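Local structure of glutamate--LysW ligase ArgX (Sulfolobus tokodaii, 3VPB) at residues A18-L21 with E22-V26; N265-V268 with A269-L272; N41-L44 with G45-D48; P54-M57 with Y58-L61. The protein probably catalyses the ATP-dependent joining of glutamate to the C-terminal glutamate of the carrier protein LysW, a step in arginine biosynthesis. All blocks are in the same frame, centred on the assembly; numbering follows the deposited sequence. Where two conformers were deposited one is given.

Contact 1: residues A18-L21 with E22-V26; sequences AKAL and EENKV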
ATOM      1  N   ALA B  18     -13.767   6.493  31.075  1.00 15.75           N
ATOM      2  CA  ALA B  18     -15.219   6.523  31.170  1.00 16.89           C
ATOM      3  C   ALA B  18     -15.668   6.300  32.625  1.00 17.63           C
ATOM      4  O   ALA B  18     -16.598   6.973  33.108  1.00 18.44           O
ATOM      5  CB  ALA B  18     -15.847   5.473  30.259  1.00 17.11           C
ATOM      6  N   LYS B  19     -14.995   5.393  33.323  1.00 17.88           N
ATOM      7  CA  LYS B  19     -15.398   5.038  34.683  1.00 20.23           C
ATOM      8  C   LYS B  19     -15.111   6.209  35.589  1.00 19.72           C
ATOM      9  O   LYS B  19     -15.905   6.530  36.485  1.00 21.36           O
ATOM     10  CB  LYS B  19     -14.666   3.772  35.162  1.00 20.64           C
ATOM     11  CG  LYS B  19     -15.041   3.303  36.579  1.00 24.99           C
ATOM     12  CD  LYS B  19     -16.544   2.936  36.681  1.00 29.50           C
ATOM     13  CE  LYS B  19     -16.890   2.271  38.022  1.00 34.40           C
ATOM     14  NZ  LYS B  19     -16.961   3.264  39.155  1.00 36.26           N
ATOM     15  N   ALA B  20     -13.992   6.883  35.344  1.00 19.21           N
ATOM     16  CA  ALA B  20     -13.634   8.045  36.153  1.00 19.76           C
ATOM     17  C   ALA B  20     -14.557   9.247  35.920  1.00 19.90           C
ATOM     18  O   ALA B  20     -14.844  10.006  36.864  1.00 20.58           O
ATOM     19  CB  ALA B  20     -12.141   8.427  35.945  1.00 18.76           C
ATOM     20  N   LEU B  21     -15.020   9.429  34.676  1.00 20.04           N
ATOM     21  CA  LEU B  21     -16.036  10.439  34.378  1.00 21.03           C
ATOM     22  C   LEU B  21     -17.298  10.138  35.206  1.00 22.20           C
ATOM     23  O   LEU B  21     -17.785  11.007  35.953  1.00 22.14           O
ATOM     24  CB  LEU B  21     -16.336  10.535  32.868  1.00 19.65           C
ATOM     25  CG  LEU B  21     -15.196  11.161  32.028  1.00 20.34           C
ATOM     26  CD1 LEU B  21     -15.328  10.825  30.537  1.00 20.03           C
ATOM     27  CD2 LEU B  21     -15.095  12.656  32.231  1.00 18.54           C
ATOM     28  N   GLU B  22     -17.769   8.902  35.114  1.00 23.36           N
ATOM     29  CA  GLU B  22     -18.942   8.448  35.875  1.00 25.60           C
ATOM     30  C   GLU B  22     -18.793   8.666  37.394  1.00 26.21           C
ATOM     31  O   GLU B  22     -19.704   9.201  38.049  1.00 26.48           O
ATOM     32  CB  GLU B  22     -19.181   6.971  35.582  1.00 26.06           C
ATOM     33  CG  GLU B  22     -20.355   6.336  36.341  1.00 30.23           C
ATOM     34  CD  GLU B  22     -20.398   4.810  36.192  1.00 36.12           C
ATOM     35  OE1 GLU B  22     -20.228   4.303  35.055  1.00 36.54           O
ATOM     36  OE2 GLU B  22     -20.594   4.119  37.221  1.00 39.07           O
ATOM     37  N   GLU B  23     -17.643   8.258  37.942  1.00 25.49           N
ATOM     38  CA  GLU B  23     -17.402   8.252  39.381  1.00 26.49           C
ATOM     39  C   GLU B  23     -17.302   9.658  39.951  1.00 25.69           C
ATOM     40  O   GLU B  23     -17.570   9.857  41.130  1.00 25.98           O
ATOM     41  CB  GLU B  23     -16.099   7.523  39.693  1.00 26.96           C
ATOM     42  CG  GLU B  23     -16.228   6.047  39.922  1.00 31.91           C
ATOM     43  CD  GLU B  23     -14.880   5.365  40.159  1.00 36.29           C
ATOM     44  OE1 GLU B  23     -13.976   5.949  40.799  1.00 40.17           O
ATOM     45  OE2 GLU B  23     -14.729   4.219  39.716  1.00 37.58           O
ATOM     46  N   ASN B  24     -16.877  10.603  39.115  1.00 23.94           N
ATOM     47  CA  ASN B  24     -16.755  12.007  39.493  1.00 24.08           C
ATOM     48  C   ASN B  24     -17.962  12.858  39.075  1.00 23.79           C
ATOM     49  O   ASN B  24     -17.893  14.093  39.119  1.00 24.01           O
ATOM     50  CB  ASN B  24     -15.446  12.596  38.937  1.00 23.79           C
ATOM     51  CG  ASN B  24     -14.207  12.004  39.618  1.00 24.33           C
ATOM     52  OD1 ASN B  24     -13.687  12.570  40.576  1.00 28.62           O
ATOM     53  ND2 ASN B  24     -13.748  10.859  39.137  1.00 22.55           N
ATOM     54  N   LYS B  25     -19.035  12.183  38.643  1.00 24.24           N
ATOM     55  CA  LYS B  25     -20.347  12.802  38.358  1.00 24.97           C
ATOM     56  C   LYS B  25     -20.270  13.818  37.221  1.00 24.63           C
ATOM     57  O   LYS B  25     -20.925  14.874  37.243  1.00 24.28           O
ATOM     58  CB  LYS B  25     -20.959  13.446  39.628  1.00 25.76           C
ATOM     59  CG  LYS B  25     -21.020  12.497  40.842  1.00 28.77           C
ATOM     60  CD  LYS B  25     -21.816  11.216  40.564  1.00 34.09           C
ATOM     61  CE  LYS B  25     -23.208  11.233  41.218  1.00 36.75           C
ATOM     62  NZ  LYS B  25     -24.253  11.927  40.402  1.00 38.33           N
ATOM     63  N   VAL B  26     -19.451  13.493  36.229  1.00 23.16           N
ATOM     64  CA  VAL B  26     -19.297  14.360  35.068  1.00 22.39           C
ATOM     65  C   VAL B  26     -20.220  13.853  33.976  1.00 22.29           C
ATOM     66  O   VAL B  26     -20.136  12.687  33.596  1.00 22.03           O
ATOM     67  CB  VAL B  26     -17.819  14.375  34.571  1.00 21.91           C
ATOM     68  CG1 VAL B  26     -17.677  15.189  33.298  1.00 20.93           C
ATOM     69  CG2 VAL B  26     -16.887  14.901  35.657  1.00 21.81           C
TER

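Contact 2: residues N265-V268 with A269-L272; sequences NINV and AQKL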
ATOM      1  N   ASN B 265       1.515   3.150  40.721  1.00 23.40           N
ATOM      2  CA  ASN B 265       0.195   3.129  41.380  1.00 24.52           C
ATOM      3  C   ASN B 265      -0.639   4.395  41.239  1.00 24.78           C
ATOM      4  O   ASN B 265      -1.512   4.657  42.070  1.00 25.68           O
ATOM      5  CB  ASN B 265       0.340   2.776  42.858  1.00 24.48           C
ATOM      6  CG  ASN B 265       1.041   1.491  43.056  1.00 26.63           C
ATOM      7  OD1 ASN B 265       2.100   1.440  43.691  1.00 30.48           O
ATOM      8  ND2 ASN B 265       0.477   0.426  42.500  1.00 27.40           N
ATOM      9  N   ILE B 266      -0.368   5.184  40.201  1.00 23.62           N
ATOM     10  CA  ILE B 266      -1.109   6.426  39.978  1.00 22.43           C
ATOM     11  C   ILE B 266      -2.402   6.127  39.218  1.00 21.90           C
ATOM     12  O   ILE B 266      -2.390   5.419  38.213  1.00 21.39           O
ATOM     13  CB  ILE B 266      -0.236   7.488  39.265  1.00 22.55           C
ATOM     14  CG1 ILE B 266       0.893   7.948  40.204  1.00 23.00           C
ATOM     15  CG2 ILE B 266      -1.083   8.670  38.757  1.00 20.11           C
ATOM     16  CD1 ILE B 266       2.040   8.656  39.515  1.00 25.92           C
ATOM     17  N   ASN B 267      -3.526   6.620  39.743  1.00 20.74           N
ATOM     18  CA  ASN B 267      -4.800   6.552  39.042  1.00 19.88           C
ATOM     19  C   ASN B 267      -4.821   7.658  37.971  1.00 19.32           C
ATOM     20  O   ASN B 267      -5.316   8.763  38.194  1.00 18.46           O
ATOM     21  CB  ASN B 267      -5.965   6.695  40.016  1.00 20.83           C
ATOM     22  CG  ASN B 267      -7.314   6.385  39.382  1.00 20.54           C
ATOM     23  OD1 ASN B 267      -7.497   6.507  38.161  1.00 21.79           O
ATOM     24  ND2 ASN B 267      -8.284   5.982  40.215  1.00 22.19           N
ATOM     25  N   VAL B 268      -4.227   7.354  36.826  1.00 18.09           N
ATOM     26  CA  VAL B 268      -4.104   8.324  35.715  1.00 16.69           C
ATOM     27  C   VAL B 268      -5.464   8.874  35.244  1.00 17.35           C
ATOM     28  O   VAL B 268      -5.607  10.089  35.056  1.00 16.64           O
ATOM     29  CB  VAL B 268      -3.297   7.728  34.529  1.00 16.58           C
ATOM     30  CG1 VAL B 268      -3.275   8.676  33.315  1.00 15.81           C
ATOM     31  CG2 VAL B 268      -1.860   7.420  34.937  1.00 15.87           C
ATOM     32  N   ALA B 269      -6.446   7.992  35.068  1.00 16.57           N
ATOM     33  CA  ALA B 269      -7.792   8.435  34.644  1.00 17.89           C
ATOM     34  C   ALA B 269      -8.428   9.400  35.669  1.00 17.93           C
ATOM     35  O   ALA B 269      -9.053  10.402  35.309  1.00 17.62           O
ATOM     36  CB  ALA B 269      -8.691   7.235  34.342  1.00 16.99           C
ATOM     37  N   GLN B 270      -8.209   9.140  36.956  1.00 18.31           N
ATOM     38  CA  GLN B 270      -8.733  10.045  37.999  1.00 18.67           C
ATOM     39  C   GLN B 270      -8.038  11.400  37.968  1.00 17.82           C
ATOM     40  O   GLN B 270      -8.696  12.456  38.098  1.00 17.58           O
ATOM     41  CB  GLN B 270      -8.583   9.379  39.388  1.00 19.42           C
ATOM     42  CG  GLN B 270      -9.090  10.221  40.567  1.00 21.01           C
ATOM     43  CD  GLN B 270     -10.584  10.544  40.481  1.00 21.44           C
ATOM     44  OE1 GLN B 270     -11.372   9.768  39.950  1.00 22.91           O
ATOM     45  NE2 GLN B 270     -10.968  11.701  41.013  1.00 22.42           N
ATOM     46  N   LYS B 271      -6.711  11.393  37.815  1.00 16.53           N
ATOM     47  CA  LYS B 271      -5.953  12.650  37.728  1.00 16.24           C
ATOM     48  C   LYS B 271      -6.375  13.493  36.526  1.00 15.68           C
ATOM     49  O   LYS B 271      -6.464  14.717  36.610  1.00 15.28           O
ATOM     50  CB  LYS B 271      -4.440  12.386  37.687  1.00 14.97           C
ATOM     51  CG  LYS B 271      -3.910  11.715  38.962  1.00 18.99           C
ATOM     52  CD  LYS B 271      -3.966  12.727  40.126  1.00 25.07           C
ATOM     53  CE  LYS B 271      -3.575  12.074  41.450  1.00 30.58           C
ATOM     54  NZ  LYS B 271      -2.122  11.716  41.438  1.00 35.17           N
ATOM     55  N   LEU B 272      -6.629  12.832  35.408  1.00 15.23           N
ATOM     56  CA  LEU B 272      -7.106  13.536  34.204  1.00 15.26           C
ATOM     57  C   LEU B 272      -8.472  14.203  34.442  1.00 15.32           C
ATOM     58  O   LEU B 272      -8.668  15.386  34.126  1.00 15.70           O
ATOM     59  CB  LEU B 272      -7.243  12.530  33.036  1.00 14.94           C
ATOM     60  CG  LEU B 272      -7.761  13.151  31.723  1.00 15.72           C
ATOM     61  CD1 LEU B 272      -6.852  14.239  31.197  1.00 16.30           C
ATOM     62  CD2 LEU B 272      -7.952  12.046  30.691  1.00 16.88           C
TER
HETATM   63  O   HOH W   1      -6.252   5.261  35.389  1.00 21.78           O

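Contact 3: residues N41-L44 with G45-D48; sequences NKAL and GRYD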
ATOM      1  N   ASN B  41     -19.981  21.901  11.769  1.00 25.64           N
ATOM      2  CA  ASN B  41     -20.983  22.894  12.119  1.00 27.63           C
ATOM      3  C   ASN B  41     -21.025  23.135  13.615  1.00 28.70           C
ATOM      4  O   ASN B  41     -20.160  22.667  14.357  1.00 29.61           O
ATOM      5  CB  ASN B  41     -22.359  22.518  11.560  1.00 28.27           C
ATOM      6  CG  ASN B  41     -22.926  21.272  12.189  1.00 28.54           C
ATOM      7  OD1 ASN B  41     -22.463  20.812  13.225  1.00 28.29           O
ATOM      8  ND2 ASN B  41     -23.956  20.722  11.562  1.00 31.75           N
ATOM      9  N   LYS B  42     -22.029  23.869  14.066  1.00 29.34           N
ATOM     10  CA  LYS B  42     -22.055  24.278  15.459  1.00 30.27           C
ATOM     11  C   LYS B  42     -22.659  23.223  16.410  1.00 29.95           C
ATOM     12  O   LYS B  42     -22.627  23.406  17.616  1.00 30.93           O
ATOM     13  CB  LYS B  42     -22.699  25.674  15.582  1.00 30.61           C
ATOM     14  CG  LYS B  42     -21.904  26.744  14.792  1.00 32.00           C
ATOM     15  CD  LYS B  42     -22.494  28.163  14.872  1.00 35.47           C
ATOM     16  CE  LYS B  42     -23.553  28.407  13.782  1.00 35.68           C
ATOM     17  NZ  LYS B  42     -24.869  27.794  14.141  1.00 35.15           N
ATOM     18  N   ALA B  43     -23.137  22.099  15.866  1.00 29.91           N
ATOM     19  CA  ALA B  43     -23.820  21.048  16.665  1.00 30.22           C
ATOM     20  C   ALA B  43     -22.984  20.478  17.823  1.00 29.53           C
ATOM     21  O   ALA B  43     -23.503  20.276  18.926  1.00 29.97           O
ATOM     22  CB  ALA B  43     -24.313  19.900  15.759  1.00 29.57           C
ATOM     23  N   LEU B  44     -21.697  20.231  17.576  1.00 28.13           N
ATOM     24  CA  LEU B  44     -20.846  19.604  18.590  1.00 27.21           C
ATOM     25  C   LEU B  44     -20.421  20.577  19.683  1.00 26.72           C
ATOM     26  O   LEU B  44     -19.849  20.157  20.688  1.00 25.28           O
ATOM     27  CB  LEU B  44     -19.633  18.900  17.962  1.00 27.46           C
ATOM     28  CG  LEU B  44     -19.895  17.617  17.162  1.00 27.36           C
ATOM     29  CD1 LEU B  44     -18.693  17.326  16.268  1.00 29.36           C
ATOM     30  CD2 LEU B  44     -20.183  16.422  18.069  1.00 29.10           C
ATOM     31  N   GLY B  45     -20.728  21.863  19.480  1.00 26.04           N
ATOM     32  CA  GLY B  45     -20.497  22.899  20.486  1.00 26.20           C
ATOM     33  C   GLY B  45     -21.323  22.695  21.752  1.00 26.32           C
ATOM     34  O   GLY B  45     -21.197  23.455  22.714  1.00 26.79           O
ATOM     35  N   ARG B  46     -22.176  21.681  21.754  1.00 26.12           N
ATOM     36  CA  ARG B  46     -22.877  21.276  22.963  1.00 26.11           C
ATOM     37  C   ARG B  46     -21.900  20.715  24.011  1.00 25.31           C
ATOM     38  O   ARG B  46     -22.222  20.700  25.204  1.00 25.56           O
ATOM     39  CB  ARG B  46     -23.991  20.275  22.631  1.00 26.96           C
ATOM     40  CG  ARG B  46     -23.544  18.848  22.310  1.00 28.74           C
ATOM     41  CD  ARG B  46     -24.727  18.059  21.764  1.00 33.02           C
ATOM     42  NE  ARG B  46     -24.402  16.699  21.341  1.00 36.00           N
ATOM     43  CZ  ARG B  46     -24.086  16.353  20.091  1.00 38.19           C
ATOM     44  NH1 ARG B  46     -23.827  15.084  19.802  1.00 40.19           N
ATOM     45  NH2 ARG B  46     -24.016  17.271  19.131  1.00 39.17           N
ATOM     46  N   TYR B  47     -20.711  20.279  23.567  1.00 23.73           N
ATOM     47  CA  TYR B  47     -19.673  19.798  24.496  1.00 22.83           C
ATOM     48  C   TYR B  47     -18.694  20.895  24.839  1.00 22.19           C
ATOM     49  O   TYR B  47     -18.299  21.698  23.991  1.00 22.64           O
ATOM     50  CB  TYR B  47     -18.926  18.587  23.938  1.00 23.04           C
ATOM     51  CG  TYR B  47     -19.846  17.459  23.548  1.00 22.36           C
ATOM     52  CD1 TYR B  47     -20.532  16.735  24.520  1.00 21.95           C
ATOM     53  CD2 TYR B  47     -20.032  17.120  22.205  1.00 21.43           C
ATOM     54  CE1 TYR B  47     -21.385  15.697  24.168  1.00 23.13           C
ATOM     55  CE2 TYR B  47     -20.887  16.069  21.841  1.00 21.27           C
ATOM     56  CZ  TYR B  47     -21.567  15.383  22.837  1.00 20.50           C
ATOM     57  OH  TYR B  47     -22.397  14.340  22.489  1.00 24.35           O
ATOM     58  N   ASP B  48     -18.327  20.935  26.110  1.00 21.91           N
ATOM     59  CA  ASP B  48     -17.342  21.878  26.602  1.00 21.80           C
ATOM     60  C   ASP B  48     -15.923  21.366  26.377  1.00 20.00           C
ATOM     61  O   ASP B  48     -15.014  22.139  25.996  1.00 19.23           O
ATOM     62  CB  ASP B  48     -17.649  22.142  28.063  1.00 22.79           C
ATOM     63  CG  ASP B  48     -19.079  22.677  28.245  1.00 25.89           C
ATOM     64  OD1 ASP B  48     -19.364  23.770  27.717  1.00 30.64           O
ATOM     65  OD2 ASP B  48     -19.927  21.980  28.830  1.00 27.57           O
TER

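Contact 4: residues P54-M57 with Y58-L61; sequences PVSM and YRAL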
ATOM      1  N   PRO B  54      -8.860   8.167  20.059  1.00 14.60           N
ATOM      2  CA  PRO B  54      -8.689   7.126  19.044  1.00 15.24           C
ATOM      3  C   PRO B  54      -7.265   6.561  19.002  1.00 15.65           C
ATOM      4  O   PRO B  54      -6.288   7.298  19.214  1.00 16.72           O
ATOM      5  CB  PRO B  54      -8.986   7.877  17.719  1.00 15.29           C
ATOM      6  CG  PRO B  54      -9.879   8.989  18.136  1.00 15.73           C
ATOM      7  CD  PRO B  54      -9.250   9.435  19.430  1.00 14.31           C
ATOM      8  N   VAL B  55      -7.177   5.267  18.679  1.00 16.32           N
ATOM      9  CA  VAL B  55      -5.907   4.546  18.528  0.50 15.91           C
ATOM     10  C   VAL B  55      -5.266   4.982  17.209  1.00 16.15           C
ATOM     11  O   VAL B  55      -4.033   5.033  17.082  1.00 17.26           O
ATOM     12  CB  VAL B  55      -6.128   3.005  18.512  0.50 15.64           C
ATOM     13  CG1 VAL B  55      -4.787   2.234  18.507  0.50 13.34           C
ATOM     14  CG2 VAL B  55      -7.017   2.555  19.686  0.50 16.93           C
ATOM     15  N   SER B  56      -6.099   5.302  16.216  1.00 15.52           N
ATOM     16  CA  SER B  56      -5.578   5.780  14.918  1.00 15.45           C
ATOM     17  C   SER B  56      -5.171   7.233  15.118  1.00 15.84           C
ATOM     18  O   SER B  56      -6.006   8.035  15.522  1.00 15.99           O
ATOM     19  CB  SER B  56      -6.670   5.729  13.850  1.00 16.22           C
ATOM     20  OG  SER B  56      -6.312   6.549  12.741  1.00 18.67           O
ATOM     21  N   MET B  57      -3.913   7.567  14.855  1.00 15.81           N
ATOM     22  CA  MET B  57      -3.461   8.953  14.987  1.00 17.15           C
ATOM     23  C   MET B  57      -4.222   9.894  14.025  1.00 16.27           C
ATOM     24  O   MET B  57      -4.572  11.004  14.402  1.00 15.35           O
ATOM     25  CB  MET B  57      -1.964   9.079  14.763  1.00 18.76           C
ATOM     26  CG  MET B  57      -1.448  10.508  14.979  1.00 22.15           C
ATOM     27  SD  MET B  57      -1.473  11.446  13.442  1.00 33.64           S
ATOM     28  CE  MET B  57       0.126  10.852  12.854  1.00 29.37           C
ATOM     29  N   TYR B  58      -4.505   9.442  12.811  1.00 16.55           N
ATOM     30  CA  TYR B  58      -5.274  10.294  11.882  1.00 17.05           C
ATOM     31  C   TYR B  58      -6.694  10.561  12.382  1.00 16.36           C
ATOM     32  O   TYR B  58      -7.188  11.691  12.275  1.00 17.12           O
ATOM     33  CB  TYR B  58      -5.280   9.731  10.464  1.00 17.74           C
ATOM     34  CG  TYR B  58      -3.913   9.771   9.796  1.00 20.13           C
ATOM     35  CD1 TYR B  58      -3.221  10.971   9.628  1.00 24.43           C
ATOM     36  CD2 TYR B  58      -3.328   8.608   9.315  1.00 23.36           C
ATOM     37  CE1 TYR B  58      -1.951  10.991   9.017  1.00 25.54           C
ATOM     38  CE2 TYR B  58      -2.078   8.623   8.703  1.00 24.65           C
ATOM     39  CZ  TYR B  58      -1.407   9.810   8.547  1.00 25.92           C
ATOM     40  OH  TYR B  58      -0.169   9.794   7.933  1.00 29.53           O
ATOM     41  N   ARG B  59      -7.340   9.539  12.942  1.00 15.77           N
ATOM     42  CA  ARG B  59      -8.659   9.729  13.581  1.00 14.89           C
ATOM     43  C   ARG B  59      -8.589  10.689  14.759  1.00 15.06           C
ATOM     44  O   ARG B  59      -9.473  11.528  14.920  1.00 15.78           O
ATOM     45  CB  ARG B  59      -9.278   8.408  14.041  1.00 14.52           C
ATOM     46  CG  ARG B  59      -9.703   7.508  12.898  1.00 15.61           C
ATOM     47  CD  ARG B  59     -10.733   6.502  13.360  1.00 17.32           C
ATOM     48  NE  ARG B  59     -11.098   5.620  12.257  1.00 18.07           N
ATOM     49  CZ  ARG B  59     -10.873   4.312  12.250  1.00 21.00           C
ATOM     50  NH1 ARG B  59     -11.247   3.598  11.204  1.00 19.74           N
ATOM     51  NH2 ARG B  59     -10.316   3.707  13.314  1.00 21.29           N
ATOM     52  N   ALA B  60      -7.526  10.598  15.568  1.00 14.41           N
ATOM     53  CA  ALA B  60      -7.334  11.534  16.660  1.00 13.49           C
ATOM     54  C   ALA B  60      -7.160  12.959  16.130  1.00 13.65           C
ATOM     55  O   ALA B  60      -7.773  13.908  16.649  1.00 13.87           O
ATOM     56  CB  ALA B  60      -6.105  11.114  17.534  1.00 13.08           C
ATOM     57  N   LEU B  61      -6.297  13.110  15.127  1.00 12.50           N
ATOM     58  CA  LEU B  61      -6.029  14.414  14.523  1.00 12.35           C
ATOM     59  C   LEU B  61      -7.290  15.045  13.953  1.00 13.00           C
ATOM     60  O   LEU B  61      -7.613  16.203  14.244  1.00 12.09           O
ATOM     61  CB  LEU B  61      -4.958  14.292  13.430  1.00 12.06           C
ATOM     62  CG  LEU B  61      -4.570  15.573  12.714  1.00 12.49           C
ATOM     63  CD1 LEU B  61      -3.986  16.663  13.702  1.00 12.38           C
ATOM     64  CD2 LEU B  61      -3.596  15.282  11.606  1.00 14.21           C
TER

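Contact 1: residues A18-L21 with E22-V26
In Asn24, chi1 of -68° lays CG beside the backbone N and chi2 of -94° swings the amide round, which folds ND2 back onto Ala20 one helical turn earlier. Asn24 ND2 donates to Ala20 O over 2.7 Å in a nearly straight bond, the acceptor lying close to the plane of the amide. Asn24 N reaches Ala20 O as well, at 3.1 Å, so a single residue grips that carbonyl with two N-H groups. ND2 has a further partner in Gln270 OE1 on helix 268-280, where Val273 also packs against Ala20, Leu21 and Asn24. With an alanine in place of Asn24, Ala20 O would probably be left with the backbone donor alone and Gln270 OE1 would lose this mate. On the exposed flank, bends at chi2 and chi4 curl Lys19 round to form a salt bridge with Glu23; the modelled NZ to OE2 length of 2.5 Å is very short and doubtful. The helix ends here: Asn24 leaves helical angles and Lys25, with positive phi, is the C-prime residue. Lys25 N bonds to Glu22 O at 3.1 Å and Val26 N to Leu21 O at 3.0 Å. That turn carries Val26 CG1 to 3.8 Å from Leu21 CD2. The paired bonds make a Schellman motif, here ending the helix of the beta-alpha-beta unit formed by strand 2-7, helix 12-23 and strand 27-32.

Contact 2: residues N265-V268 with A269-L272
Asn267 OD1 accepts the N-H of Gln270 at 3.0 Å, the donor standing well above the plane of the side-chain carbonyl and not on a lone pair. CG of Asn267 lies anti to its own N (chi1 -170°), which sends the amide forward over the first turn and sets CG 3.3 Å from Gln270 CB. Water 1 serves the neighbouring N-H: it accepts from Ala269 N at 2.8 Å and donates to Asn267 OD1 at 3.3 Å. The oxygen of Asn267 thus satisfies one backbone donor directly and a second through the water. Asn267 is therefore the N-cap of helix 268-280, and also the centre of an inverse gamma turn in which Val268 N makes a weak bond to Ile266 O. Regular helix bonding starts with Lys271 N to Asn267 O at 3.0 Å and continues with Leu272 N to Val268 O at 2.9 Å. The amide of Gln270 is used at both ends, OE1 by Asn24 of helix 12-23 and NE2 by Glu274 one turn further on. Just before the cap, Ile266 CG2 meets Lys271 CG at 4.2 Å, the two side chains crossing at about a right angle. Ile266 and Val268 both rest on Phe260, part of the GF motif inferred to set substrate specificity, while Ala269 packs on Leu16, Ile17 and Ala20 of helix 12-23.

Contact 3: residues N41-L44 with G45-D48
The ring of Tyr47 meets Leu44 at its edge, where CD2 of the leucine lies in the ring plane, 3.9 Å from Tyr47 CE2. Over the centre of one ring face sits Arg46 CG, 3.8 Å above the plane. The arginine returns the contact: Tyr47 CE2 lies 3.4 Å above one face of the Arg46 guanidinium, displaced toward its rim. Ala43 O approaches the guanidinium at its edge, near the plane, and accepts from Arg46 NH2 at 3.1 Å, although that donor stands high above the carbonyl plane. With chi1 at 75°, Arg46 CG is wedged between its own N and carbonyl carbon, and from there the extended chain runs across the face of the ring. NH1 makes a weak bond to Tyr47 OH, whose stronger partner is Asp29. Beneath these side chains the backbone winds as a 3-10 segment: Gly45 N bonds to Lys42 O at 3.1 Å and Tyr47 N to Leu44 O at 3.0 Å. An Asx turn leads in, Asn41 OD1 accepting from Ala43 N at 3.0 Å, and here Asn41 and Lys42 pack against Tyr95 of the second subunit. Leu44 packs on Ala70 and Tyr47 on Val4 of strand 2-7, an inner strand of the parallel sheet, which places the loop against that sheet just before strand 49-52. Chemically, the arginine charge is directed onto a main-chain carbonyl of the 3-10 segment and probably polarises it, while the Tyr47 ring, with CE2 over one guanidinium face, probably limits the turning of that group.

Contact 4: residues P54-M57 with Y58-L61
The chain turns into helix 57-69 at Ser56, with Ala60 N bonding to Ser56 O at 3.0 Å and Leu61 N to Met57 O at 2.8 Å. Ser56 is the N-cap, and its hydroxyl closes the first turn by accepting from Arg59 N at 3.2 Å in an almost straight bond (171°). The torsion behind this is chi1 of 162°, which puts OG anti to the serine N and facing the helix. Arg59 CG lies alongside, 3.5 Å from Ser56 OG. Asp53 of the LysW chain bonds to both Ser56 OG and Tyr58 N, so this helix start, whose partial positive charge would suit a carboxylate, forms part of the docking surface for the carrier protein. Losing the hydroxyl to an alanine here would probably leave Arg59 N without its cap and take from Asp53 of LysW one of its two partners at this site. The guanidinium of Arg59 is shared among three elements: a salt bridge to Asp8, another to Glu48 of LysW, and a bond from NE to Leu108 O of the second subunit. Its aliphatic root is covered by Pro54, whose CB touches Arg59 CB at 3.7 Å; the same proline ring sets CD 4.0 Å from Ala60 CB. On the other flank Met57, bent at chi2 and chi3, makes a Met-aromatic contact with its neighbour. Met57 SD stands obliquely 4.7 Å from the centroid of the Tyr58 ring, 30° off the normal, and also 4.5 Å from Leu61 CB.

In the fold
From the N terminus the contacts come as 1, 3, 4 and 2, strictly in series: none nests in or crosses another, and each is local, made between neighbouring residues along the chain. Contact 1 ends helix 12-23 before strand 27-32. Contact 3 leads into strand 49-52 and contact 4 leads out of it into helix 57-69, their centres about 20 Å apart; both also touch the second subunit, and contact 4 meets LysW. Contact 2 lies far along the chain, in the RimK-like ATP-grasp range, yet touches contact 1 in the LysX preATP-grasp range. The end of helix 12-23 and the start of helix 268-280 thereby tie the two sequence regions together.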